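Local coordinates for protein short chain dehydrogenase (A0QTM2 homolog) (Mycobacterium thermoresistibile, PDB 3SC4) that probably catalyses the nicotinamide-cofactor-dependent oxidation or reduction of a substrate not yet identified, as other short-chain dehydrogenases do, at residues B[21-24]-B[25-29]; B[242-245]-B[246-249]; B[119-122]-B[123-127]; B[255-258]-B[259-262]. All blocks are in the same frame, centred on the assembly; numbering follows the deposited sequence. Where two conformers were deposited one is given.

Overall arrangement
All four contacts are short-range, each within one continuous piece of a Rossmann-type chain with a parallel sheet. Contact 1 lies on helix 20-30 of the first beta-alpha-beta unit and contact 3 on helix 114-135 at the subunit interface, their centres about 21 Å apart. Contact 1 keeps regular helical bonding; contact 3, the most buried, widens into a pi-type turn. Contact 2 carries edge strand 242-244 into helix 245-252, and contact 4 is a hydrated 3-10 turn further out, in the loop that follows. These last two touch, Leu-249 CD1 meeting Tyr-260 CE2 at 3.8 Å, and both send a carboxylate to Arg-219.

Contact 1. Residues B[21-24]-B[25-29]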
loop_
_atom_site.group_PDB
_atom_site.type_symbol
_atom_site.label_atom_id
_atom_site.label_comp_id
_atom_site.label_asym_id
_atom_site.label_seq_id
_atom_site.Cartn_x
_atom_site.Cartn_y
_atom_site.Cartn_z
ATOM N N ILE B 21 2.803 -9.155 21.515
ATOM C CA ILE B 21 3.601 -9.859 20.498
ATOM C C ILE B 21 5.025 -9.315 20.404
ATOM O O ILE B 21 5.986 -10.077 20.343
ATOM C CB ILE B 21 2.903 -9.771 19.104
ATOM C CG1 ILE B 21 1.566 -10.530 19.133
ATOM C CG2 ILE B 21 3.784 -10.321 17.997
ATOM C CD1 ILE B 21 0.691 -10.329 17.894
ATOM N N GLY B 22 5.157 -7.998 20.367
ATOM C CA GLY B 22 6.475 -7.362 20.318
ATOM C C GLY B 22 7.318 -7.666 21.545
ATOM O O GLY B 22 8.484 -8.041 21.453
ATOM N N LEU B 23 6.717 -7.508 22.710
ATOM C CA LEU B 23 7.394 -7.900 23.913
ATOM C C LEU B 23 7.830 -9.360 23.826
ATOM O O LEU B 23 8.979 -9.651 24.079
ATOM C CB LEU B 23 6.529 -7.636 25.131
ATOM C CG LEU B 23 7.208 -7.855 26.482
ATOM C CD1 LEU B 23 8.442 -6.966 26.673
ATOM C CD2 LEU B 23 6.110 -7.639 27.587
ATOM N N ALA B 24 6.968 -10.271 23.406
ATOM C CA ALA B 24 7.378 -11.696 23.400
ATOM C C ALA B 24 8.549 -11.949 22.461
ATOM O O ALA B 24 9.378 -12.802 22.731
ATOM C CB ALA B 24 6.210 -12.629 23.071
ATOM N N ILE B 25 8.615 -11.224 21.350
ATOM C CA ILE B 25 9.724 -11.371 20.401
ATOM C C ILE B 25 10.989 -10.819 21.029
ATOM O O ILE B 25 12.021 -11.488 21.041
ATOM C CB ILE B 25 9.441 -10.680 19.048
ATOM C CG1 ILE B 25 8.394 -11.490 18.279
ATOM C CG2 ILE B 25 10.706 -10.567 18.180
ATOM C CD1 ILE B 25 7.645 -10.713 17.224
ATOM N N ALA B 26 10.893 -9.603 21.547
ATOM C CA ALA B 26 11.979 -8.979 22.282
ATOM C C ALA B 26 12.512 -9.912 23.373
ATOM O O ALA B 26 13.711 -10.147 23.456
ATOM C CB ALA B 26 11.511 -7.669 22.879
ATOM N N LYS B 27 11.628 -10.469 24.182
ATOM C CA LYS B 27 12.060 -11.372 25.254
ATOM C C LYS B 27 12.796 -12.599 24.718
ATOM O O LYS B 27 13.855 -12.971 25.221
ATOM C CB LYS B 27 10.875 -11.768 26.157
ATOM C CG LYS B 27 10.586 -10.706 27.260
ATOM C CD LYS B 27 9.156 -10.705 27.784
ATOM C CE LYS B 27 8.910 -11.698 28.929
ATOM N NZ LYS B 27 7.444 -11.700 29.276
ATOM N N ARG B 28 12.270 -13.206 23.663
ATOM C CA ARG B 28 12.906 -14.402 23.115
ATOM C C ARG B 28 14.308 -14.124 22.619
ATOM O O ARG B 28 15.219 -14.903 22.849
ATOM C CB ARG B 28 12.091 -14.973 21.979
ATOM C CG ARG B 28 12.651 -16.256 21.424
ATOM C CD ARG B 28 12.484 -17.397 22.410
ATOM N NE ARG B 28 12.702 -18.675 21.742
ATOM C CZ ARG B 28 13.882 -19.272 21.597
ATOM N NH1 ARG B 28 15.017 -18.729 22.066
ATOM N NH2 ARG B 28 13.913 -20.438 20.977
ATOM N N VAL B 29 14.471 -13.008 21.934
ATOM C CA VAL B 29 15.771 -12.629 21.404
ATOM C C VAL B 29 16.715 -12.257 22.554
ATOM O O VAL B 29 17.871 -12.635 22.553
ATOM C CB VAL B 29 15.622 -11.482 20.384
ATOM C CG1 VAL B 29 16.973 -11.009 19.917
ATOM C CG2 VAL B 29 14.775 -11.961 19.205
#
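Leu-23 turns CG away from its backbone N (chi1 -173°), which stands the side chain out from the helix with CG and CD1 against the Lys-27 chain. The lysine chain bends at chi3 (86°) and crosses the leucine obliquely, with Lys-27 CD against Leu-23 CG at 3.7 Å. The bend carries the ammonium end past the leucine to Glu-59 on helix 53-63, where NZ forms a salt bridge; Leu-23 rests on the same helix. On another side of the helix, Ile-21 and Ile-25 lie side by side and point the same way, Ile-21 CG2 meeting Ile-25 CD1 at 4.0 Å. Both belong to the side that packs on helix 222-232. The segment is part of helix 20-30, which links strands 11-15 and 35-40 in the first beta-alpha-beta unit of the Rossmann fold. Gly-22 is the last glycine of the family's glycine-rich sequence, and a bound glycerol lies about 5 Å from it, consistent with the cofactor pocket. Backbone bonding is regular: Ala-26 N reaches Gly-22 O at 2.9 Å and is nearly straight (172°), while Lys-27 N donates to Leu-23 O at 2.8 Å. Ile-25 N to Ile-21 O (3.0 Å) and Arg-28 N to Ala-24 O (3.1 Å) come before and after these two. Ala-26 CB packs 3.4 Å from Gly-22 O, and the Arg-28 guanidinium leads away to a cation-pi contact with Tyr-229.

Contact 2. Residues B[242-245]-B[246-249]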
loop_
_atom_site.group_PDB
_atom_site.type_symbol
_atom_site.label_atom_id
_atom_site.label_comp_id
_atom_site.label_asym_id
_atom_site.label_seq_id
_atom_site.Cartn_x
_atom_site.Cartn_y
_atom_site.Cartn_z
ATOM N N THR B 242 6.722 -14.454 2.423
ATOM C CA THR B 242 5.583 -14.006 3.232
ATOM C C THR B 242 5.149 -15.233 4.051
ATOM O O THR B 242 4.409 -16.085 3.560
ATOM C CB THR B 242 4.413 -13.404 2.372
ATOM O OG1 THR B 242 3.881 -14.377 1.455
ATOM C CG2 THR B 242 4.854 -12.201 1.591
ATOM N N LEU B 243 5.642 -15.307 5.295
ATOM C CA LEU B 243 5.549 -16.515 6.158
ATOM C C LEU B 243 4.399 -16.522 7.179
ATOM O O LEU B 243 3.979 -15.472 7.691
ATOM C CB LEU B 243 6.858 -16.655 6.937
ATOM C CG LEU B 243 8.096 -16.782 6.050
ATOM C CD1 LEU B 243 9.360 -16.458 6.817
ATOM C CD2 LEU B 243 8.148 -18.205 5.474
ATOM N N LEU B 244 3.922 -17.726 7.489
ATOM C CA LEU B 244 2.954 -17.952 8.561
ATOM C C LEU B 244 3.629 -18.623 9.777
ATOM O O LEU B 244 4.396 -19.545 9.601
ATOM C CB LEU B 244 1.843 -18.863 8.043
ATOM C CG LEU B 244 0.931 -18.272 6.970
ATOM C CD1 LEU B 244 -0.069 -19.316 6.448
ATOM C CD2 LEU B 244 0.220 -17.065 7.525
ATOM N N CYS B 245 3.323 -18.198 11.005
ATOM C CA CYS B 245 4.053 -18.699 12.169
ATOM C C CYS B 245 4.044 -20.239 12.273
ATOM O O CYS B 245 5.089 -20.895 12.290
ATOM C CB CYS B 245 3.492 -18.093 13.453
ATOM S SG CYS B 245 3.758 -16.302 13.581
ATOM N N GLU B 246 2.850 -20.806 12.324
ATOM C CA GLU B 246 2.712 -22.226 12.520
ATOM C C GLU B 246 3.474 -23.023 11.444
ATOM O O GLU B 246 4.195 -23.972 11.758
ATOM C CB GLU B 246 1.238 -22.606 12.545
ATOM C CG GLU B 246 0.514 -22.166 13.809
ATOM C CD GLU B 246 -0.048 -20.756 13.732
ATOM O OE1 GLU B 246 0.510 -19.906 12.992
ATOM O OE2 GLU B 246 -1.040 -20.498 14.452
ATOM N N ASP B 247 3.361 -22.603 10.193
ATOM C CA ASP B 247 4.087 -23.267 9.106
ATOM C C ASP B 247 5.606 -23.229 9.335
ATOM O O ASP B 247 6.297 -24.221 9.153
ATOM C CB ASP B 247 3.725 -22.650 7.748
ATOM C CG ASP B 247 2.239 -22.649 7.491
ATOM O OD1 ASP B 247 1.473 -22.330 8.421
ATOM O OD2 ASP B 247 1.812 -22.957 6.363
ATOM N N VAL B 248 6.119 -22.074 9.726
ATOM C CA VAL B 248 7.540 -21.920 9.971
ATOM C C VAL B 248 7.973 -22.882 11.069
ATOM O O VAL B 248 9.034 -23.539 10.971
ATOM C CB VAL B 248 7.867 -20.465 10.355
ATOM C CG1 VAL B 248 9.261 -20.351 10.949
ATOM C CG2 VAL B 248 7.727 -19.592 9.137
ATOM N N LEU B 249 7.138 -22.982 12.098
ATOM C CA LEU B 249 7.454 -23.825 13.236
ATOM C C LEU B 249 7.509 -25.316 12.870
ATOM O O LEU B 249 8.460 -25.982 13.238
ATOM C CB LEU B 249 6.504 -23.540 14.401
ATOM C CG LEU B 249 6.823 -22.194 15.106
ATOM C CD1 LEU B 249 5.650 -21.730 15.957
ATOM C CD2 LEU B 249 8.125 -22.253 15.954
#
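The carboxylate of Asp-247 has Leu-244 lying across one face, the two side chains running side by side in the same direction. Leu-244 CB sits 3.5 Å from Asp-247 OD1, and Leu-244 CD1 follows over the same face, 3.9 Å from that oxygen. OD1 is at the same time salt-bridged to Arg-197 NE, which probably fixes how the carboxylate is turned. The second flat group, the Glu-246 carboxylate, folds back on the residue before it: the chain bends at chi2 (88°), and OE1 comes within 3.5 Å of Cys-245 CB. This buried acid is gripped at both oxygens, OE1 accepting from the backbone N of Arg-197 and OE2 bridging to Arg-219 NH1. The contact marks the passage from strand 242-244, an outermost strand of the parallel Rossmann sheet, directly into helix 245-252, with Leu-244 as N-cap residue. Two acids in the first turn of a helix would be expected to interact favourably with its positive end. The turn closes through Val-248 N to Leu-244 O (3.1 Å, 165°) and Leu-249 N to Cys-245 O (2.9 Å). Val-248 has CG2 beside its own backbone N, and that methyl turns back on the strand, 3.8 Å from Leu-243 CB; the two side chains cross at about a right angle. Leu-243 and Val-248 both pack on helix 222-232, as does Cys-245, which lies against Tyr-224 and Ala-227.

Contact 3. Residues B[119-122]-B[123-127]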
loop_
_atom_site.group_PDB
_atom_site.type_symbol
_atom_site.label_atom_id
_atom_site.label_comp_id
_atom_site.label_asym_id
_atom_site.label_seq_id
_atom_site.Cartn_x
_atom_site.Cartn_y
_atom_site.Cartn_z
ATOM N N LEU B 119 -3.409 7.485 10.569
ATOM C CA LEU B 119 -2.731 6.878 11.668
ATOM C C LEU B 119 -2.298 5.462 11.265
ATOM O O LEU B 119 -1.162 5.029 11.556
ATOM C CB LEU B 119 -3.630 6.970 12.886
ATOM C CG LEU B 119 -3.160 6.296 14.139
ATOM C CD1 LEU B 119 -3.865 6.926 15.350
ATOM C CD2 LEU B 119 -3.497 4.844 13.948
ATOM N N MET B 120 -3.152 4.760 10.528
ATOM C CA MET B 120 -2.808 3.410 10.064
ATOM C C MET B 120 -1.685 3.400 8.994
ATOM O O MET B 120 -0.743 2.622 9.071
ATOM C CB MET B 120 -4.062 2.701 9.505
ATOM C CG MET B 120 -5.123 2.393 10.550
ATOM S SD MET B 120 -6.401 1.216 10.049
ATOM C CE MET B 120 -7.574 2.421 9.563
ATOM N N ASN B 121 -1.851 4.229 7.970
ATOM C CA ASN B 121 -0.891 4.366 6.901
ATOM C C ASN B 121 0.408 4.887 7.523
ATOM O O ASN B 121 1.505 4.361 7.249
ATOM C CB ASN B 121 -1.466 5.319 5.860
ATOM C CG ASN B 121 -0.543 5.558 4.646
ATOM O OD1 ASN B 121 -0.437 4.715 3.731
ATOM N ND2 ASN B 121 0.038 6.752 4.588
ATOM N N GLY B 122 0.288 5.867 8.424
ATOM C CA GLY B 122 1.466 6.499 9.020
ATOM C C GLY B 122 2.339 5.527 9.770
ATOM O O GLY B 122 3.538 5.432 9.526
ATOM N N ILE B 123 1.734 4.791 10.683
ATOM C CA ILE B 123 2.505 3.926 11.532
ATOM C C ILE B 123 2.997 2.694 10.767
ATOM O O ILE B 123 4.122 2.256 10.962
ATOM C CB ILE B 123 1.694 3.496 12.760
ATOM C CG1 ILE B 123 1.457 4.711 13.672
ATOM C CG2 ILE B 123 2.436 2.451 13.504
ATOM C CD1 ILE B 123 0.508 4.457 14.857
ATOM N N GLN B 124 2.177 2.146 9.890
ATOM C CA GLN B 124 2.481 0.840 9.302
ATOM C C GLN B 124 3.195 0.879 7.947
ATOM O O GLN B 124 4.168 0.142 7.736
ATOM C CB GLN B 124 1.208 -0.030 9.229
ATOM C CG GLN B 124 0.863 -0.614 10.587
ATOM C CD GLN B 124 -0.591 -1.049 10.789
ATOM O OE1 GLN B 124 -0.846 -2.035 11.504
ATOM N NE2 GLN B 124 -1.538 -0.303 10.219
ATOM N N VAL B 125 2.706 1.695 7.025
ATOM C CA VAL B 125 3.279 1.730 5.687
ATOM C C VAL B 125 4.437 2.691 5.718
ATOM O O VAL B 125 5.558 2.310 5.472
ATOM C CB VAL B 125 2.281 2.180 4.648
ATOM C CG1 VAL B 125 2.903 2.103 3.277
ATOM C CG2 VAL B 125 0.995 1.332 4.750
ATOM N N ARG B 126 4.167 3.928 6.082
ATOM C CA ARG B 126 5.211 4.926 6.200
ATOM C C ARG B 126 6.214 4.534 7.291
ATOM O O ARG B 126 7.424 4.603 7.088
ATOM C CB ARG B 126 4.591 6.281 6.486
ATOM C CG ARG B 126 5.579 7.426 6.374
ATOM C CD ARG B 126 4.894 8.768 6.559
ATOM N NE ARG B 126 5.801 9.919 6.499
ATOM C CZ ARG B 126 6.386 10.493 7.549
ATOM N NH1 ARG B 126 6.226 9.989 8.767
ATOM N NH2 ARG B 126 7.162 11.575 7.386
ATOM N N GLY B 127 5.706 4.102 8.437
ATOM C CA GLY B 127 6.561 3.705 9.539
ATOM C C GLY B 127 7.500 2.556 9.212
ATOM O O GLY B 127 8.700 2.604 9.544
#
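Ile-123 lies alongside Leu-119, pointing the same way, its CD1 4.1 Å from Leu-119 CD2, and its N donates to Leu-119 O at 3.0 Å. Gln-124 bonds twice to Met-120 O: its backbone N (3.1 Å) and side-chain NE2 (3.2 Å) arrive from opposite faces of the carbonyl plane. The side chain is extended beyond CG, with the acceptor close to its amide plane, and OE1 takes the backbone N-H of Ala-103 and a weak bond from Lys-170. Its sequence context suggests that Gln-124 stands where classical short-chain dehydrogenases carry an asparagine in an irregular stretch of this helix. Val-125 N bonds to Asn-121 O at 2.9 Å, bent to 138°, and the Val-125 side chain packs on Met-168 of the second subunit. Arg-126 N shares that carbonyl, also at 2.9 Å but straighter (160°), which marks the pi-type turn in helix 114-135. The arginine side chain runs extended out of the contact to a salt bridge with Asp-118 of the second subunit, consistent with the helical dimer interface of the family. Gly-127 N then makes a weak bond to Gly-122 O, at 2.8 Å. Two carbonyls thus take two donors each, and with both ends of the Gln-124 amide engaged, its rotation is set even where the helix departs from regular bonding.

Contact 4. Residues B[255-258]-B[259-262]; sequences TDLS and VYDC
Asp-256, which opens an Asx turn, meets Val-259 in the 3-10 turn that follows, in the loop after helix 245-252. Among the hydrogen bonds, Asp-256 OD1 takes the backbone N of Ser-258 at 3.1 Å, which defines the Asx turn; the donor comes from above the carboxylate plane. The 3-10 pattern follows in Tyr-260 N to Leu-257 O (3.0 Å) and Asp-261 N to Ser-258 O (2.9 Å); in the latter the donor stands well above the carbonyl plane, 66° out of it. Van der Waals contacts centre on Val-259 and Tyr-260. Val-259 CG2 sits between its own backbone N and carbonyl carbon (CG1 at chi1 -61°), where it faces both Asp-256 O, at 3.6 Å, and one face of the Tyr-260 ring, toward its rim; Leu-257 CD2 touches Tyr-260 CD2 at 4.2 Å. The polar ends reach the body of the domain: Asp-261 OD1 is salt-bridged to Arg-219 NE and Tyr-260 OH is hydrogen-bonded to Asp-226 on helix 222-232. Two waters sit at the turn. One donates to Asp-261 OD2 at 2.7 Å; the second donates to Asp-261 O at 2.6 Å and, weakly, to Ser-258 O at 3.4 Å.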
loop_
_atom_site.group_PDB
_atom_site.type_symbol
_atom_site.label_atom_id
_atom_site.label_comp_id
_atom_site.label_asym_id
_atom_site.label_seq_id
_atom_site.Cartn_x
_atom_site.Cartn_y
_atom_site.Cartn_z
ATOM N N THR B 255 6.606 -30.410 16.461
ATOM C CA THR B 255 5.542 -31.322 16.025
ATOM C C THR B 255 4.218 -31.042 16.707
ATOM O O THR B 255 3.160 -31.318 16.148
ATOM C CB THR B 255 5.931 -32.810 16.199
ATOM O OG1 THR B 255 6.209 -33.104 17.582
ATOM C CG2 THR B 255 7.151 -33.139 15.298
ATOM N N ASP B 256 4.278 -30.462 17.896
ATOM C CA ASP B 256 3.103 -30.283 18.735
ATOM C C ASP B 256 2.798 -28.791 18.859
ATOM O O ASP B 256 3.355 -28.126 19.705
ATOM C CB ASP B 256 3.392 -30.909 20.100
ATOM C CG ASP B 256 2.224 -30.787 21.085
ATOM O OD1 ASP B 256 1.128 -30.345 20.681
ATOM O OD2 ASP B 256 2.407 -31.138 22.278
ATOM N N LEU B 257 1.917 -28.268 18.018
ATOM C CA LEU B 257 1.536 -26.857 18.109
ATOM C C LEU B 257 0.630 -26.506 19.302
ATOM O O LEU B 257 0.417 -25.329 19.574
ATOM C CB LEU B 257 0.857 -26.400 16.812
ATOM C CG LEU B 257 1.720 -26.362 15.551
ATOM C CD1 LEU B 257 0.857 -26.348 14.266
ATOM C CD2 LEU B 257 2.703 -25.180 15.595
ATOM N N SER B 258 0.102 -27.508 20.008
ATOM C CA SER B 258 -0.809 -27.265 21.140
ATOM C C SER B 258 -0.160 -26.467 22.261
ATOM O O SER B 258 -0.856 -25.831 23.046
ATOM C CB SER B 258 -1.334 -28.584 21.733
ATOM O OG SER B 258 -2.226 -29.230 20.846
ATOM N N VAL B 259 1.160 -26.499 22.355
ATOM C CA VAL B 259 1.832 -25.730 23.401
ATOM C C VAL B 259 1.623 -24.216 23.211
ATOM O O VAL B 259 1.935 -23.419 24.111
ATOM C CB VAL B 259 3.343 -26.046 23.454
ATOM C CG1 VAL B 259 3.568 -27.552 23.762
ATOM C CG2 VAL B 259 4.047 -25.630 22.135
ATOM N N TYR B 260 1.123 -23.823 22.037
ATOM C CA TYR B 260 0.787 -22.419 21.752
ATOM C C TYR B 260 -0.697 -22.094 21.960
ATOM O O TYR B 260 -1.092 -20.928 22.000
ATOM C CB TYR B 260 1.218 -22.061 20.325
ATOM C CG TYR B 260 2.696 -22.276 20.116
ATOM C CD1 TYR B 260 3.629 -21.458 20.747
ATOM C CD2 TYR B 260 3.165 -23.319 19.338
ATOM C CE1 TYR B 260 4.985 -21.658 20.597
ATOM C CE2 TYR B 260 4.544 -23.518 19.177
ATOM C CZ TYR B 260 5.437 -22.676 19.813
ATOM O OH TYR B 260 6.788 -22.857 19.645
ATOM N N ASP B 261 -1.516 -23.127 22.099
ATOM C CA ASP B 261 -2.952 -22.941 22.269
ATOM C C ASP B 261 -3.232 -22.374 23.674
ATOM O O ASP B 261 -2.669 -22.834 24.677
ATOM C CB ASP B 261 -3.713 -24.262 22.019
ATOM C CG ASP B 261 -3.514 -24.808 20.599
ATOM O OD1 ASP B 261 -2.714 -24.225 19.832
ATOM O OD2 ASP B 261 -4.139 -25.840 20.262
ATOM N N CYS B 262 -4.065 -21.334 23.730
ATOM C CA CYS B 262 -4.484 -20.765 25.004
ATOM C C CYS B 262 -5.253 -21.837 25.765
ATOM O O CYS B 262 -5.073 -21.963 26.958
ATOM C CB CYS B 262 -5.372 -19.543 24.788
ATOM S SG CYS B 262 -4.611 -18.139 23.946
HETATM O O HOH W 1 -3.126 -27.321 18.280
HETATM O O HOH W 2 -0.911 -24.237 26.074
#